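Inositol-1-monophosphatase (Thermotoga maritima, PDB 2P3N) removes phosphate from inositol 1-phosphate, fructose 1,6-bisphosphate and several other phosphomonoesters, using magnesium as cofactor. Local coordinates at residues N93-L98 / S176-A181. Sequence-based numbering, arbitrary orientation.
Sequences NFSISL and SAALNA
Ser176 and Ser95 join hydroxyl to hydroxyl where helix 177-185 packs its N-terminus against strand 95-102 of the larger sheet, in the layered alpha-beta-alpha-beta-alpha fold of the inositol monophosphatase superfamily. Ser176 is the N-cap residue. Its CB lies 3.5 Å from the carbonyl O of Asn93; with OG anti to the backbone N (chi1 -169°), the hydroxyl reaches on to Ser95, OG to OG 2.9 Å. The same Ser176 OG also hydrogen-bonds the carbonyl O of Asp82, and this grip by two bonds suits a small hydroxyl in a buried place. Beyond the cap, the axes of residues 177-181 and 95-98 cross at 78°, 8.4 Å apart at closest approach. Such closeness suits small residues: the methyl of Ala178 touches both serine hydroxyls of the strand, its CB 4.1 Å from Ser95 OG. Asp82, a probable substrate and metal ligand, accepts a hydrogen bond from the backbone N of Ala178 through OD1, which ties the helix start to the active site; Ala177 beside it probably contacts substrate. Leu179 lies against Ala113 of strand 105-113, which accounts for an apolar side chain, and its CD2 comes 4.1 Å from Asn93 ND2, the two side chains nearly perpendicular. Farther along the strand, Ser97 OG rests 3.9 Å from Ala178 CB.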
loop_
_atom_site.group_PDB
_atom_site.type_symbol
_atom_site.label_atom_id
_atom_site.label_comp_id
_atom_site.label_asym_id
_atom_site.label_seq_id
_atom_site.Cartn_x
_atom_site.Cartn_y
_atom_site.Cartn_z
ATOM N N ASN A 93 -9.781 10.327 2.387
ATOM C CA ASN A 93 -11.006 10.203 1.589
ATOM C C ASN A 93 -11.226 11.243 0.499
ATOM O O ASN A 93 -12.107 12.098 0.591
ATOM C CB ASN A 93 -12.250 10.137 2.488
ATOM C CG ASN A 93 -12.330 8.839 3.267
ATOM O OD1 ASN A 93 -11.636 8.656 4.266
ATOM N ND2 ASN A 93 -13.163 7.926 2.802
ATOM N N PHE A 94 -10.409 11.158 -0.538
ATOM C CA PHE A 94 -10.545 12.040 -1.682
ATOM C C PHE A 94 -10.268 11.161 -2.896
ATOM O O PHE A 94 -9.618 10.119 -2.774
ATOM C CB PHE A 94 -9.573 13.225 -1.587
ATOM C CG PHE A 94 -8.133 12.851 -1.701
ATOM C CD1 PHE A 94 -7.504 12.831 -2.943
ATOM C CD2 PHE A 94 -7.395 12.536 -0.570
ATOM C CE1 PHE A 94 -6.158 12.504 -3.057
ATOM C CE2 PHE A 94 -6.034 12.205 -0.675
ATOM C CZ PHE A 94 -5.420 12.190 -1.923
ATOM N N SER A 95 -10.782 11.558 -4.056
ATOM C CA SER A 95 -10.597 10.774 -5.263
ATOM C C SER A 95 -10.644 11.610 -6.532
ATOM O O SER A 95 -10.910 12.815 -6.497
ATOM C CB SER A 95 -11.677 9.697 -5.333
ATOM O OG SER A 95 -12.967 10.259 -5.170
ATOM N N ILE A 96 -10.356 10.950 -7.652
ATOM C CA ILE A 96 -10.390 11.572 -8.967
ATOM C C ILE A 96 -11.491 10.833 -9.699
ATOM O O ILE A 96 -11.547 9.611 -9.669
ATOM C CB ILE A 96 -9.093 11.364 -9.763
ATOM C CG1 ILE A 96 -7.871 11.760 -8.931
ATOM C CG2 ILE A 96 -9.130 12.213 -11.016
ATOM C CD1 ILE A 96 -6.550 11.591 -9.710
ATOM N N SER A 97 -12.370 11.559 -10.364
ATOM C CA SER A 97 -13.451 10.889 -11.053
ATOM C C SER A 97 -13.491 11.213 -12.544
ATOM O O SER A 97 -13.270 12.357 -12.957
ATOM C CB SER A 97 -14.776 11.247 -10.385
ATOM O OG SER A 97 -15.781 10.314 -10.729
ATOM N N LEU A 98 -13.752 10.177 -13.342
ATOM C CA LEU A 98 -13.838 10.299 -14.795
ATOM C C LEU A 98 -14.969 9.449 -15.358
ATOM O O LEU A 98 -14.908 8.221 -15.315
ATOM C CB LEU A 98 -12.527 9.860 -15.467
ATOM C CG LEU A 98 -12.499 10.085 -16.984
ATOM C CD1 LEU A 98 -12.620 11.588 -17.272
ATOM C CD2 LEU A 98 -11.207 9.556 -17.581
ATOM N N SER A 176 -16.014 12.149 0.365
ATOM C CA SER A 176 -15.934 12.059 -1.086
ATOM C C SER A 176 -17.211 11.522 -1.713
ATOM O O SER A 176 -17.568 10.360 -1.535
ATOM C CB SER A 176 -14.744 11.179 -1.495
ATOM O OG SER A 176 -14.490 11.269 -2.891
ATOM N N ALA A 177 -17.892 12.385 -2.453
ATOM C CA ALA A 177 -19.128 12.021 -3.128
ATOM C C ALA A 177 -18.923 10.804 -4.036
ATOM O O ALA A 177 -19.546 9.753 -3.853
ATOM C CB ALA A 177 -19.622 13.202 -3.950
ATOM N N ALA A 178 -18.049 10.962 -5.022
ATOM C CA ALA A 178 -17.759 9.889 -5.961
ATOM C C ALA A 178 -17.386 8.590 -5.231
ATOM O O ALA A 178 -17.917 7.522 -5.532
ATOM C CB ALA A 178 -16.631 10.317 -6.899
ATOM N N LEU A 179 -16.479 8.688 -4.268
ATOM C CA LEU A 179 -16.044 7.518 -3.522
ATOM C C LEU A 179 -17.163 6.902 -2.680
ATOM O O LEU A 179 -17.189 5.690 -2.483
ATOM C CB LEU A 179 -14.855 7.878 -2.634
ATOM C CG LEU A 179 -14.105 6.715 -1.976
ATOM C CD1 LEU A 179 -13.652 5.700 -3.027
ATOM C CD2 LEU A 179 -12.912 7.273 -1.221
ATOM N N ASN A 180 -18.088 7.721 -2.190
ATOM C CA ASN A 180 -19.182 7.202 -1.374
ATOM C C ASN A 180 -20.206 6.470 -2.207
ATOM O O ASN A 180 -20.815 5.513 -1.740
ATOM C CB ASN A 180 -19.876 8.326 -0.604
ATOM C CG ASN A 180 -19.093 8.763 0.620
ATOM O OD1 ASN A 180 -19.469 9.716 1.306
ATOM N ND2 ASN A 180 -17.997 8.065 0.903
ATOM N N ALA A 181 -20.405 6.925 -3.437
ATOM C CA ALA A 181 -21.364 6.286 -4.326
ATOM C C ALA A 181 -20.803 4.936 -4.725
ATOM O O ALA A 181 -21.517 3.938 -4.747
ATOM C CB ALA A 181 -21.583 7.138 -5.557
#